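CRISPR-associated protein, Cse2 family (Thermobifida fusca, PDB 4H79) probably binds nucleic acid as the CasB (Cse2) subunit of a type I-E CRISPR Cascade complex. Local coordinates at residues G18-Q23 with D66-A71; E27-Y32 with D104-Q109; E129-R134 with R152-L157. All blocks are in the same frame, centred on the assembly; numbering follows the deposited sequence.

Contact 1: G18-Q23 with D66-A71; sequences GTFVDQ and DDRFYA
Phe-20 lays its ring against the CB of Phe-69, which sits 3.7 Å from the ring centroid and only 9° off the normal, a CH-pi contact squarely over the face. The ring of Phe-69 then turns its edge toward the face of Phe-20, an offset edge-to-face pair with planes at 69°; its CD1 comes within 3.6 Å of Phe-20 CD2. Phe-20 reaches across because its CG stands anti to the backbone N (chi1 175°), which carries the ring out from helix 16-33 toward the short segment. Phenylalanine suits both places, since each residue is buried and neither side chain has a polar atom to satisfy. Trp-16 and Met-81 also meet Phe-69, and Leu-65 lies against Phe-20, so the aromatic pair belongs to a wider apolar cluster.

Beside the rings the chemistry changes. Asp-66 OD2 approaches the edge of the Phe-20 ring, near its plane, at 3.6 Å from CE1, where the slightly positive C-H groups suit a carboxylate. Arg-68 grips this carboxylate side-on: NE bonds to OD2, and NH2 reaches the syn lone pair of OD1 at 2.9 Å in a nearly straight bond. OD2 also accepts from the backbone N of Arg-68 on its anti side, so two donors hold it. The carboxylate is thereby fixed in rotation. Past it, Arg-68 NH1 lies 3.8 Å from Gln-23 CG, the two side chains crossing at about a right angle, while Glu-27 OE2 takes Arg-68 NH1 and Gln-23 NE2.

Asp-66 is the N-cap of the weakly bonded helix 67-71, an aspartate being short enough to turn back on the N-H of Arg-68. The whole is a nearly antiparallel helix pair, the axes of 18-23 and 67-71 approaching to 9.6 Å, closed by aromatic packing beside an N-cap.

Contact 2: E27-Y32 with D104-Q109; sequences EIQEGY and DDRMHQ. With EDO (1,2-ethanediol), chain C.
Gln-29 leaves helix 16-33 facing the loop 104-109 and runs out almost straight, its first two torsions (179° and 162°) both extended. From CB the chain passes to CG, which lies 4.1 Å from Arg-106 CG. Next, CD rests against Arg-106 CB at 3.4 Å, the two side chains crossing at about a right angle. At the tip the amide divides its work. OE1 accepts from His-108 N at 3.0 Å, while NE2 donates to His-108 O at 3.1 Å. Both bonds are close to straight and both fall on lone pairs in the carbonyl plane, so one amide reads the N-H and the C=O of a single residue, much as a neighbouring strand would. Glutamine fits because its amide carries a donor and an acceptor side by side at the end of a chain long enough to reach the loop. A leucine in its place would probably leave the N-H and C=O of His-108 without these mates and the loop less firmly held here.

Glu-30 comes alongside Arg-106, pointing the same way with carboxylate and guanidinium nearly coplanar. The salt bridge is long, 3.9 Å from Glu-30 OE1 to Arg-106 NH2, and water 1 makes the closer link: it donates to OE1 and accepts from Arg-106 NE, in the guanidinium plane. Arg-33 is the stronger partner of Glu-30. An ethanediol, probably from the crystallisation liquor, donates from O2 to His-108 O at 2.7 Å, giving that carbonyl a second donor. The imidazole ND1 of His-108 meets the backbone N of Tyr-167.

Across these segments the loop backbone is held by two directional bonds from a neutral amide, and His-108 NE2 adds a side-chain bond to Asp-22 of the same helix; the charged pair beside it contributes a softer, water-mediated attraction.

Contact 3: E129-R134 with R152-L157; sequences EPLRKR and REIVTL
Arg-134 has much the greatest surface buried here, and it spends its guanidinium on Glu-153. NH2 stands 2.6 Å from Glu-153 OE1, a close salt bridge between exposed side chains that cross at about a right angle. Guanidinium and carboxylate planes are only 12° apart, yet the oxygen lies oblique to the guanidinium, and OE2 remains 4.2 Å from the same NH2, so the grip is through one oxygen rather than a two-pronged pair. A bend at chi3 (85°) turns the end of Arg-134 toward its mate, whereas Glu-153 reaches out with an extended chain. The same NH2 lies 3.5 Å from Glu-153 CB, and NH1 comes near Leu-157 CD1. Arginine suits this exposed edge of the contact: its long chain spans the gap between segments whose axes come no nearer than 11.8 Å, and its charge can remain near solvent.

Beside the ion pair lies the apolar part, carried by Leu-131, Ile-154 and Leu-157. A chi1 of 179° swings the isobutyl group of Leu-131 past its carbonyl side, taking CD1 across to Leu-157 CD1 at 3.7 Å, the two leucines sliding past each other in opposite directions. Ile-154 offers its own CD1 to the same methyl of Leu-131 at 4.2 Å. One leucine methyl therefore meets two branches from the other helix, and branched aliphatic residues fit because they present slim methyl tips that can settle together without polar demands.

Segments 129-134 and 152-157 run at 136° to one another, N-to-C. Leu-121 touches both Leu-131 and Leu-157 from the loop between helices 114-119 and 129-138, and Ile-154 leans on Leu-114 and Val-118 of helix 114-119. Val-155 of helix 144-160 packs on Leu-94 and His-98 of helix 80-99, which places helix 144-160 among its neighbours in an all-helical fold.

Contacts 1 and 2 both use helix 16-33, and their centres lie about 17 Å apart. They touch through a salt bridge from Arg-68 to Glu-27 and a probable hydrogen bond between Asp-22 and His-108. Along the chain their segments alternate, so the N-terminal helix is fastened successively to the short helix 67-71 and to the loop 104-109. Contact 3 follows later in sequence, between helices 129-138 and 144-160. Its centre is about 29 Å from that of contact 1, on the opposite side of the chain's centre, and about 23 Å from that of contact 2, touching neither. Together they tie parts on opposite sides of the centre of an all-alpha protein.

Contact 1: G18-Q23 with D66-A71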
loop_
_atom_site.group_PDB
_atom_site.type_symbol
_atom_site.label_atom_id
_atom_site.label_comp_id
_atom_site.label_asym_id
_atom_site.label_seq_id
_atom_site.Cartn_x
_atom_site.Cartn_y
_atom_site.Cartn_z
ATOM N N GLY A 18 -2.115 5.253 8.795
ATOM C CA GLY A 18 -2.667 3.916 8.439
ATOM C C GLY A 18 -4.108 3.781 8.889
ATOM O O GLY A 18 -4.891 3.151 8.198
ATOM N N THR A 19 -4.503 4.397 10.002
ATOM C CA THR A 19 -5.904 4.300 10.458
ATOM C C THR A 19 -6.873 4.942 9.469
ATOM O O THR A 19 -7.944 4.385 9.148
ATOM C CB THR A 19 -6.081 5.022 11.798
ATOM O OG1 THR A 19 -5.292 4.341 12.757
ATOM C CG2 THR A 19 -7.594 5.022 12.259
ATOM N N PHE A 20 -6.482 6.116 8.974
ATOM C CA PHE A 20 -7.257 6.773 7.916
ATOM C C PHE A 20 -7.320 5.944 6.664
ATOM O O PHE A 20 -8.422 5.793 6.074
ATOM C CB PHE A 20 -6.736 8.163 7.543
ATOM C CG PHE A 20 -7.495 8.772 6.345
ATOM C CD1 PHE A 20 -8.791 9.350 6.511
ATOM C CD2 PHE A 20 -6.949 8.702 5.052
ATOM C CE1 PHE A 20 -9.490 9.889 5.412
ATOM C CE2 PHE A 20 -7.650 9.207 3.944
ATOM C CZ PHE A 20 -8.914 9.789 4.113
ATOM N N VAL A 21 -6.149 5.457 6.211
ATOM C CA VAL A 21 -6.109 4.758 4.925
ATOM C C VAL A 21 -6.930 3.470 5.011
ATOM O O VAL A 21 -7.642 3.130 4.089
ATOM C CB VAL A 21 -4.648 4.437 4.522
ATOM C CG1 VAL A 21 -4.593 3.406 3.366
ATOM C CG2 VAL A 21 -3.921 5.725 4.164
ATOM N N ASP A 22 -6.831 2.757 6.129
ATOM C CA ASP A 22 -7.635 1.549 6.319
ATOM C C ASP A 22 -9.157 1.866 6.167
ATOM O O ASP A 22 -9.898 1.107 5.517
ATOM C CB ASP A 22 -7.387 0.993 7.739
ATOM C CG ASP A 22 -8.357 -0.103 8.090
ATOM O OD1 ASP A 22 -8.514 -1.118 7.360
ATOM O OD2 ASP A 22 -9.017 0.065 9.105
ATOM N N GLN A 23 -9.632 2.935 6.848
ATOM C CA GLN A 23 -11.042 3.313 6.832
ATOM C C GLN A 23 -11.434 3.770 5.391
ATOM O O GLN A 23 -12.470 3.371 4.860
ATOM C CB GLN A 23 -11.280 4.418 7.923
ATOM C CG GLN A 23 -12.722 4.859 8.118
ATOM C CD GLN A 23 -13.678 3.673 8.279
ATOM O OE1 GLN A 23 -13.435 2.735 9.072
ATOM N NE2 GLN A 23 -14.768 3.700 7.509
ATOM N N ASP A 66 -9.721 13.362 3.048
ATOM C CA ASP A 66 -10.762 14.289 3.543
ATOM C C ASP A 66 -10.402 14.715 4.958
ATOM O O ASP A 66 -9.344 14.324 5.493
ATOM C CB ASP A 66 -12.173 13.666 3.480
ATOM C CG ASP A 66 -12.285 12.379 4.310
ATOM O OD1 ASP A 66 -12.567 11.328 3.724
ATOM O OD2 ASP A 66 -12.071 12.383 5.534
ATOM N N ASP A 67 -11.302 15.474 5.580
ATOM C CA ASP A 67 -10.958 16.167 6.861
ATOM C C ASP A 67 -10.627 15.151 7.958
ATOM O O ASP A 67 -9.911 15.490 8.916
ATOM C CB ASP A 67 -12.101 17.109 7.297
ATOM C CG ASP A 67 -13.473 16.453 7.181
ATOM O OD1 ASP A 67 -13.858 15.940 6.097
ATOM O OD2 ASP A 67 -14.176 16.453 8.190
ATOM N N ARG A 68 -11.104 13.906 7.817
ATOM C CA ARG A 68 -10.830 12.890 8.857
ATOM C C ARG A 68 -9.338 12.612 8.955
ATOM O O ARG A 68 -8.838 12.326 10.040
ATOM C CB ARG A 68 -11.604 11.582 8.588
ATOM C CG ARG A 68 -13.131 11.750 8.749
ATOM C CD ARG A 68 -13.842 10.465 8.341
ATOM N NE ARG A 68 -13.546 10.175 6.931
ATOM C CZ ARG A 68 -13.825 9.030 6.301
ATOM N NH1 ARG A 68 -14.415 8.036 6.944
ATOM N NH2 ARG A 68 -13.520 8.868 5.017
ATOM N N PHE A 69 -8.633 12.708 7.828
ATOM C CA PHE A 69 -7.167 12.505 7.769
ATOM C C PHE A 69 -6.403 13.565 8.565
ATOM O O PHE A 69 -5.426 13.238 9.294
ATOM C CB PHE A 69 -6.706 12.471 6.289
ATOM C CG PHE A 69 -5.213 12.367 6.102
ATOM C CD1 PHE A 69 -4.531 11.136 6.209
ATOM C CD2 PHE A 69 -4.490 13.476 5.765
ATOM C CE1 PHE A 69 -3.151 11.070 6.008
ATOM C CE2 PHE A 69 -3.114 13.418 5.559
ATOM C CZ PHE A 69 -2.437 12.218 5.686
ATOM N N TYR A 70 -6.844 14.835 8.438
ATOM C CA TYR A 70 -6.156 15.984 9.084
ATOM C C TYR A 70 -6.567 16.146 10.538
ATOM O O TYR A 70 -5.794 16.660 11.347
ATOM C CB TYR A 70 -6.401 17.307 8.311
ATOM C CG TYR A 70 -5.924 17.180 6.866
ATOM C CD1 TYR A 70 -4.565 17.324 6.568
ATOM C CD2 TYR A 70 -6.813 16.862 5.814
ATOM C CE1 TYR A 70 -4.114 17.202 5.276
ATOM C CE2 TYR A 70 -6.342 16.736 4.505
ATOM C CZ TYR A 70 -4.973 16.899 4.272
ATOM O OH TYR A 70 -4.416 16.792 3.027
ATOM N N ALA A 71 -7.793 15.719 10.863
ATOM C CA ALA A 71 -8.415 16.098 12.158
ATOM C C ALA A 71 -7.744 15.445 13.376
ATOM O O ALA A 71 -7.782 15.996 14.462
ATOM C CB ALA A 71 -9.902 15.775 12.156
#

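Contact 2: E27-Y32 with D104-Q109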
loop_
_atom_site.group_PDB
_atom_site.type_symbol
_atom_site.label_atom_id
_atom_site.label_comp_id
_atom_site.label_asym_id
_atom_site.label_seq_id
_atom_site.Cartn_x
_atom_site.Cartn_y
_atom_site.Cartn_z
ATOM N N GLU A 27 -14.051 1.767 2.726
ATOM C CA GLU A 27 -15.200 2.446 2.135
ATOM C C GLU A 27 -15.234 2.233 0.649
ATOM O O GLU A 27 -16.280 1.848 0.104
ATOM C CB GLU A 27 -15.221 3.974 2.459
ATOM C CG GLU A 27 -15.641 4.200 3.910
ATOM C CD GLU A 27 -15.160 5.557 4.420
ATOM O OE1 GLU A 27 -14.575 6.320 3.600
ATOM O OE2 GLU A 27 -15.365 5.865 5.620
ATOM N N ILE A 28 -14.114 2.503 -0.030
ATOM C CA ILE A 28 -14.085 2.361 -1.482
ATOM C C ILE A 28 -14.270 0.885 -1.862
ATOM O O ILE A 28 -14.973 0.550 -2.822
ATOM C CB ILE A 28 -12.758 2.867 -2.030
ATOM C CG1 ILE A 28 -12.633 4.400 -1.777
ATOM C CG2 ILE A 28 -12.701 2.621 -3.525
ATOM C CD1 ILE A 28 -11.229 4.965 -2.131
ATOM N N GLN A 29 -13.628 0.007 -1.094
ATOM C CA GLN A 29 -13.683 -1.421 -1.373
ATOM C C GLN A 29 -15.143 -1.955 -1.272
ATOM O O GLN A 29 -15.603 -2.746 -2.142
ATOM C CB GLN A 29 -12.797 -2.199 -0.353
ATOM C CG GLN A 29 -12.824 -3.721 -0.550
ATOM C CD GLN A 29 -11.622 -4.353 0.175
ATOM O OE1 GLN A 29 -10.712 -4.802 -0.480
ATOM N NE2 GLN A 29 -11.625 -4.377 1.532
ATOM N N GLU A 30 -15.865 -1.543 -0.230
ATOM C CA GLU A 30 -17.273 -2.006 -0.079
ATOM C C GLU A 30 -18.130 -1.433 -1.228
ATOM O O GLU A 30 -18.984 -2.124 -1.811
ATOM C CB GLU A 30 -17.763 -1.530 1.316
ATOM C CG GLU A 30 -19.212 -1.774 1.587
ATOM C CD GLU A 30 -19.540 -3.262 1.657
ATOM O OE1 GLU A 30 -18.609 -4.133 1.548
ATOM O OE2 GLU A 30 -20.730 -3.545 1.831
ATOM N N GLY A 31 -17.891 -0.166 -1.582
ATOM C CA GLY A 31 -18.599 0.472 -2.734
ATOM C C GLY A 31 -18.274 -0.321 -4.037
ATOM O O GLY A 31 -19.175 -0.595 -4.838
ATOM N N TYR A 32 -17.024 -0.752 -4.236
ATOM C CA TYR A 32 -16.670 -1.501 -5.455
ATOM C C TYR A 32 -17.354 -2.845 -5.482
ATOM O O TYR A 32 -17.781 -3.303 -6.548
ATOM C CB TYR A 32 -15.138 -1.735 -5.550
ATOM C CG TYR A 32 -14.653 -2.293 -6.869
ATOM C CD1 TYR A 32 -14.765 -1.539 -8.033
ATOM C CD2 TYR A 32 -14.028 -3.562 -6.952
ATOM C CE1 TYR A 32 -14.319 -2.010 -9.245
ATOM C CE2 TYR A 32 -13.542 -4.039 -8.178
ATOM C CZ TYR A 32 -13.691 -3.255 -9.325
ATOM O OH TYR A 32 -13.259 -3.654 -10.586
ATOM N N ASP A 104 -14.248 -11.214 -6.982
ATOM C CA ASP A 104 -14.462 -12.284 -5.997
ATOM C C ASP A 104 -13.976 -11.995 -4.589
ATOM O O ASP A 104 -14.605 -12.427 -3.644
ATOM C CB ASP A 104 -13.816 -13.546 -6.503
ATOM C CG ASP A 104 -13.955 -13.671 -7.990
ATOM O OD1 ASP A 104 -12.964 -13.354 -8.695
ATOM O OD2 ASP A 104 -15.079 -14.020 -8.445
ATOM N N ASP A 105 -12.887 -11.246 -4.441
ATOM C CA ASP A 105 -12.261 -11.143 -3.166
ATOM C C ASP A 105 -11.865 -9.688 -2.806
ATOM O O ASP A 105 -11.656 -8.868 -3.707
ATOM C CB ASP A 105 -11.009 -12.012 -3.203
ATOM C CG ASP A 105 -10.877 -12.885 -1.987
ATOM O OD1 ASP A 105 -11.291 -12.429 -0.873
ATOM O OD2 ASP A 105 -10.361 -14.022 -2.151
ATOM N N ARG A 106 -11.765 -9.390 -1.496
ATOM C CA ARG A 106 -11.220 -8.109 -1.059
ATOM C C ARG A 106 -9.685 -8.081 -1.091
ATOM O O ARG A 106 -9.026 -8.894 -0.407
ATOM C CB ARG A 106 -11.675 -7.787 0.367
ATOM C CG ARG A 106 -13.235 -7.705 0.530
ATOM C CD ARG A 106 -13.638 -7.739 2.002
ATOM N NE ARG A 106 -15.068 -7.374 2.157
ATOM C CZ ARG A 106 -16.099 -8.233 2.213
ATOM N NH1 ARG A 106 -15.920 -9.550 2.145
ATOM N NH2 ARG A 106 -17.333 -7.780 2.341
ATOM N N MET A 107 -9.123 -7.128 -1.822
ATOM C CA MET A 107 -7.623 -7.058 -1.938
ATOM C C MET A 107 -6.993 -6.311 -0.783
ATOM O O MET A 107 -5.791 -6.401 -0.529
ATOM C CB MET A 107 -7.171 -6.492 -3.269
ATOM C CG MET A 107 -7.510 -7.435 -4.461
ATOM S SD MET A 107 -6.664 -9.094 -4.231
ATOM C CE MET A 107 -7.916 -10.171 -3.611
ATOM N N HIS A 108 -7.811 -5.582 -0.024
ATOM C CA HIS A 108 -7.342 -5.026 1.234
ATOM C C HIS A 108 -7.883 -5.848 2.414
ATOM O O HIS A 108 -9.107 -5.883 2.631
ATOM C CB HIS A 108 -7.733 -3.531 1.365
ATOM C CG HIS A 108 -7.645 -3.025 2.767
ATOM N ND1 HIS A 108 -6.451 -2.953 3.479
ATOM C CD2 HIS A 108 -8.650 -2.594 3.640
ATOM C CE1 HIS A 108 -6.706 -2.508 4.758
ATOM N NE2 HIS A 108 -8.043 -2.275 4.864
ATOM N N GLN A 109 -6.996 -6.522 3.164
ATOM C CA GLN A 109 -7.385 -7.301 4.369
ATOM C C GLN A 109 -6.354 -7.029 5.420
ATOM O O GLN A 109 -5.137 -7.128 5.148
ATOM C CB GLN A 109 -7.477 -8.814 4.091
ATOM C CG GLN A 109 -8.614 -9.120 3.112
ATOM C CD GLN A 109 -8.788 -10.608 2.802
ATOM O OE1 GLN A 109 -8.623 -11.419 3.686
ATOM N NE2 GLN A 109 -9.149 -10.964 1.555
HETATM C C1 EDO C . -10.072 -5.178 6.105
HETATM O O1 EDO C . -9.650 -6.400 6.771
HETATM C C2 EDO C . -11.403 -5.399 5.387
HETATM O O2 EDO C . -11.147 -6.386 4.387
HETATM O O HOH W 1 -15.937 -4.755 1.682
#

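Contact 3: E129-R134 with R152-L157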
loop_
_atom_site.group_PDB
_atom_site.type_symbol
_atom_site.label_atom_id
_atom_site.label_comp_id
_atom_site.label_asym_id
_atom_site.label_seq_id
_atom_site.Cartn_x
_atom_site.Cartn_y
_atom_site.Cartn_z
ATOM N N GLU A 129 14.482 -16.776 -6.823
ATOM C CA GLU A 129 15.617 -15.852 -6.553
ATOM C C GLU A 129 15.465 -14.532 -7.267
ATOM O O GLU A 129 15.708 -13.505 -6.655
ATOM C CB GLU A 129 16.973 -16.511 -6.857
ATOM C CG GLU A 129 17.207 -17.652 -5.902
ATOM C CD GLU A 129 17.493 -17.194 -4.459
ATOM O OE1 GLU A 129 17.464 -18.102 -3.584
ATOM O OE2 GLU A 129 17.762 -15.967 -4.185
ATOM N N PRO A 130 15.049 -14.548 -8.549
ATOM C CA PRO A 130 14.851 -13.255 -9.242
ATOM C C PRO A 130 13.746 -12.415 -8.555
ATOM O O PRO A 130 13.923 -11.223 -8.362
ATOM C CB PRO A 130 14.429 -13.685 -10.668
ATOM C CG PRO A 130 15.082 -15.048 -10.853
ATOM C CD PRO A 130 15.008 -15.707 -9.490
ATOM N N LEU A 131 12.624 -13.035 -8.159
ATOM C CA LEU A 131 11.587 -12.290 -7.459
ATOM C C LEU A 131 12.097 -11.813 -6.058
ATOM O O LEU A 131 11.846 -10.682 -5.637
ATOM C CB LEU A 131 10.338 -13.135 -7.310
ATOM C CG LEU A 131 9.160 -12.494 -6.565
ATOM C CD1 LEU A 131 8.741 -11.118 -7.093
ATOM C CD2 LEU A 131 7.954 -13.496 -6.596
ATOM N N ARG A 132 12.833 -12.664 -5.359
ATOM C CA ARG A 132 13.300 -12.296 -4.028
ATOM C C ARG A 132 14.285 -11.133 -4.176
ATOM O O ARG A 132 14.262 -10.182 -3.365
ATOM C CB ARG A 132 13.961 -13.470 -3.301
ATOM C CG ARG A 132 14.306 -13.121 -1.798
ATOM C CD ARG A 132 15.803 -12.736 -1.545
ATOM N NE ARG A 132 16.640 -13.939 -1.758
ATOM C CZ ARG A 132 16.861 -14.846 -0.802
ATOM N NH1 ARG A 132 16.367 -14.671 0.449
ATOM N NH2 ARG A 132 17.559 -15.932 -1.096
ATOM N N LYS A 133 15.124 -11.185 -5.219
ATOM C CA LYS A 133 16.084 -10.101 -5.481
ATOM C C LYS A 133 15.337 -8.781 -5.697
ATOM O O LYS A 133 15.725 -7.736 -5.120
ATOM C CB LYS A 133 16.952 -10.410 -6.703
ATOM C CG LYS A 133 17.942 -9.319 -7.077
ATOM C CD LYS A 133 18.894 -9.774 -8.189
ATOM C CE LYS A 133 19.898 -8.691 -8.575
ATOM N NZ LYS A 133 21.197 -8.814 -7.847
ATOM N N ARG A 134 14.282 -8.825 -6.522
ATOM C CA ARG A 134 13.453 -7.623 -6.794
ATOM C C ARG A 134 12.763 -7.109 -5.535
ATOM O O ARG A 134 12.659 -5.900 -5.337
ATOM C CB ARG A 134 12.421 -7.868 -7.917
ATOM C CG ARG A 134 13.126 -7.938 -9.272
ATOM C CD ARG A 134 12.271 -8.539 -10.384
ATOM N NE ARG A 134 11.419 -7.532 -11.005
ATOM C CZ ARG A 134 10.135 -7.328 -10.714
ATOM N NH1 ARG A 134 9.517 -8.074 -9.797
ATOM N NH2 ARG A 134 9.470 -6.370 -11.360
ATOM N N ARG A 152 4.512 -1.027 -7.173
ATOM C CA ARG A 152 3.488 -1.301 -8.205
ATOM C C ARG A 152 3.766 -2.665 -8.911
ATOM O O ARG A 152 2.846 -3.461 -9.187
ATOM C CB ARG A 152 3.449 -0.119 -9.206
ATOM C CG ARG A 152 2.482 -0.324 -10.320
ATOM C CD ARG A 152 2.542 0.767 -11.433
ATOM N NE ARG A 152 1.290 0.641 -12.216
ATOM C CZ ARG A 152 0.882 -0.426 -12.925
ATOM N NH1 ARG A 152 -0.312 -0.409 -13.568
ATOM N NH2 ARG A 152 1.648 -1.513 -13.017
ATOM N N GLU A 153 5.027 -2.929 -9.212
ATOM C CA GLU A 153 5.392 -4.205 -9.883
ATOM C C GLU A 153 5.014 -5.393 -8.994
ATOM O O GLU A 153 4.535 -6.409 -9.470
ATOM C CB GLU A 153 6.904 -4.282 -10.219
ATOM C CG GLU A 153 7.367 -3.175 -11.183
ATOM C CD GLU A 153 8.906 -3.121 -11.363
ATOM O OE1 GLU A 153 9.653 -3.903 -10.686
ATOM O OE2 GLU A 153 9.401 -2.298 -12.186
ATOM N N ILE A 154 5.248 -5.255 -7.686
ATOM C CA ILE A 154 4.947 -6.328 -6.721
ATOM C C ILE A 154 3.432 -6.500 -6.601
ATOM O O ILE A 154 2.920 -7.614 -6.627
ATOM C CB ILE A 154 5.518 -6.003 -5.320
ATOM C CG1 ILE A 154 7.107 -5.961 -5.333
ATOM C CG2 ILE A 154 4.983 -7.004 -4.325
ATOM C CD1 ILE A 154 7.724 -7.312 -5.667
ATOM N N VAL A 155 2.694 -5.407 -6.472
ATOM C CA VAL A 155 1.233 -5.495 -6.280
ATOM C C VAL A 155 0.574 -6.091 -7.541
ATOM O O VAL A 155 -0.394 -6.817 -7.457
ATOM C CB VAL A 155 0.660 -4.033 -6.039
ATOM C CG1 VAL A 155 -0.829 -3.937 -6.204
ATOM C CG2 VAL A 155 1.072 -3.532 -4.650
ATOM N N THR A 156 1.121 -5.786 -8.716
ATOM C CA THR A 156 0.611 -6.393 -9.948
ATOM C C THR A 156 0.670 -7.944 -9.831
ATOM O O THR A 156 -0.256 -8.672 -10.276
ATOM C CB THR A 156 1.401 -5.873 -11.152
ATOM O OG1 THR A 156 1.176 -4.457 -11.264
ATOM C CG2 THR A 156 0.883 -6.444 -12.400
ATOM N N LEU A 157 1.798 -8.435 -9.295
ATOM C CA LEU A 157 1.989 -9.894 -9.149
ATOM C C LEU A 157 1.041 -10.431 -8.076
ATOM O O LEU A 157 0.429 -11.467 -8.250
ATOM C CB LEU A 157 3.457 -10.255 -8.819
ATOM C CG LEU A 157 4.508 -9.889 -9.883
ATOM C CD1 LEU A 157 5.903 -10.155 -9.289
ATOM C CD2 LEU A 157 4.364 -10.677 -11.204
#